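Local coordinates for protein CRISPR-associated endoribonuclease Cse3 (Thermus thermophilus, PDB 2Y9H) that processes CRISPR transcripts as an endoribonuclease, cutting them into crRNAs that it retains after cleavage, and is probably part of the Cascade ribonucleoprotein complex, at residues A[9-14]-A[80-85]. Sequence-based numbering, arbitrary orientation.
Sequences KLVLNP and YAQVFP
Strands 5-12 and 81-89 pair antiparallel at one edge of a four-stranded sheet, with 81-89 outermost, an example of a strand pair whose two faces meet different surroundings. Val-11 and Gln-82 form the hydrogen-bonded pair, flanked by the non-hydrogen-bonded pairs Leu-10 with Val-83 and Leu-12 with Ala-81. Val-11 N donates a hydrogen bond to Gln-82 O (2.9 Å). Just beyond the regular strand, Asn-13 N donates another to Tyr-80 O (2.8 Å). Around Leu-12 the strands draw close, Leu-12 CA lying 4.3 Å from Ala-81 CA. On the face of Leu-10, Leu-12, Ala-81 and Val-83, Leu-10 CG meets Val-83 CG2 at 3.9 Å, the two side chains lying side by side. The phenol of Tyr-80 swings over this face because CG stands anti to the backbone N (chi1 -175°). Leu-10 CD2 then meets the ring edge at Tyr-80 CE2 (4.1 Å). Leu-12 runs alongside, its CD2 3.9 Å from Tyr-80 CZ. Asp-22 hydrogen-bonds the buried hydroxyl, and Met-29 of helix 26-34 touches both Leu-12 and Tyr-80. Val-11 and Gln-82 share the opposite, more open face. Helices packed on one face of an antiparallel sheet, here in strand order 2-3-1-4, typify the ferredoxin-like domains of Cas6-family RAMP proteins.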
# COMPACT_ATOMS: atom_id res chain seq x y z
N LYS A 9 6.21 5.66 -10.82
CA LYS A 9 7.34 5.64 -9.92
C LYS A 9 7.84 7.06 -9.68
O LYS A 9 8.27 7.76 -10.61
CB LYS A 9 8.45 4.75 -10.45
CG LYS A 9 9.64 4.58 -9.50
CD LYS A 9 10.71 3.70 -10.13
CE LYS A 9 12.05 3.81 -9.39
NZ LYS A 9 13.09 2.96 -10.03
N LEU A 10 7.77 7.47 -8.41
CA LEU A 10 8.34 8.73 -7.99
C LEU A 10 9.65 8.50 -7.25
O LEU A 10 9.71 7.72 -6.32
CB LEU A 10 7.35 9.51 -7.11
CG LEU A 10 6.14 10.09 -7.84
CD1 LEU A 10 5.05 9.05 -7.97
CD2 LEU A 10 5.62 11.33 -7.13
N VAL A 11 10.69 9.18 -7.67
CA VAL A 11 11.90 9.13 -6.89
C VAL A 11 11.98 10.49 -6.25
O VAL A 11 12.16 11.50 -6.93
CB VAL A 11 13.14 8.83 -7.73
CG1 VAL A 11 14.28 8.44 -6.83
CG2 VAL A 11 12.86 7.69 -8.69
N LEU A 12 11.82 10.52 -4.94
CA LEU A 12 11.72 11.79 -4.26
C LEU A 12 13.09 12.43 -4.00
O LEU A 12 14.06 11.74 -3.69
CB LEU A 12 10.90 11.65 -2.97
CG LEU A 12 9.41 11.87 -3.22
CD1 LEU A 12 8.86 10.87 -4.22
CD2 LEU A 12 8.62 11.85 -1.92
N ASN A 13 13.15 13.74 -4.15
CA ASN A 13 14.36 14.51 -3.91
C ASN A 13 14.51 14.85 -2.41
O ASN A 13 13.73 15.63 -1.89
CB ASN A 13 14.31 15.78 -4.75
CG ASN A 13 15.48 16.70 -4.51
OD1 ASN A 13 16.28 16.50 -3.59
ND2 ASN A 13 15.58 17.73 -5.33
N PRO A 14 15.50 14.24 -1.73
CA PRO A 14 15.66 14.45 -0.29
C PRO A 14 16.13 15.86 -0.00
O PRO A 14 16.24 16.23 1.16
CB PRO A 14 16.77 13.46 0.11
CG PRO A 14 17.03 12.61 -1.12
CD PRO A 14 16.58 13.41 -2.30
N TYR A 80 10.54 18.33 -7.01
CA TYR A 80 10.03 17.37 -6.06
C TYR A 80 10.61 15.99 -6.31
O TYR A 80 11.27 15.40 -5.45
CB TYR A 80 8.53 17.29 -6.20
CG TYR A 80 7.86 16.41 -5.19
CD1 TYR A 80 7.78 16.79 -3.86
CD2 TYR A 80 7.27 15.22 -5.57
CE1 TYR A 80 7.13 15.99 -2.93
CE2 TYR A 80 6.64 14.41 -4.66
CZ TYR A 80 6.57 14.80 -3.34
OH TYR A 80 5.93 13.99 -2.44
N ALA A 81 10.37 15.47 -7.50
CA ALA A 81 10.81 14.12 -7.79
C ALA A 81 11.15 13.91 -9.24
O ALA A 81 10.49 14.44 -10.13
CB ALA A 81 9.74 13.14 -7.36
N GLN A 82 12.19 13.11 -9.48
CA GLN A 82 12.39 12.54 -10.79
C GLN A 82 11.27 11.53 -10.93
O GLN A 82 11.13 10.63 -10.11
CB GLN A 82 13.74 11.84 -10.88
CG GLN A 82 13.88 10.93 -12.09
CD GLN A 82 15.29 10.35 -12.22
OE1 GLN A 82 15.77 9.63 -11.33
NE2 GLN A 82 15.96 10.67 -13.32
N VAL A 83 10.46 11.72 -11.95
CA VAL A 83 9.30 10.87 -12.18
C VAL A 83 9.30 10.43 -13.62
O VAL A 83 9.41 11.25 -14.52
CB VAL A 83 8.00 11.63 -11.93
CG1 VAL A 83 6.79 10.73 -12.14
CG2 VAL A 83 8.02 12.24 -10.53
N PHE A 84 9.19 9.14 -13.86
CA PHE A 84 9.12 8.70 -15.24
C PHE A 84 7.68 8.56 -15.65
O PHE A 84 6.82 8.30 -14.82
CB PHE A 84 9.91 7.42 -15.44
CG PHE A 84 11.38 7.60 -15.26
CD1 PHE A 84 12.17 8.01 -16.33
CD2 PHE A 84 11.97 7.40 -14.02
CE1 PHE A 84 13.53 8.19 -16.17
CE2 PHE A 84 13.33 7.58 -13.85
CZ PHE A 84 14.12 7.98 -14.93
N PRO A 85 7.42 8.75 -16.94
CA PRO A 85 6.04 8.75 -17.44
C PRO A 85 5.31 7.52 -16.93
O PRO A 85 5.79 6.41 -17.13
CB PRO A 85 6.22 8.68 -18.95
CG PRO A 85 7.59 9.27 -19.21
CD PRO A 85 8.42 8.87 -18.03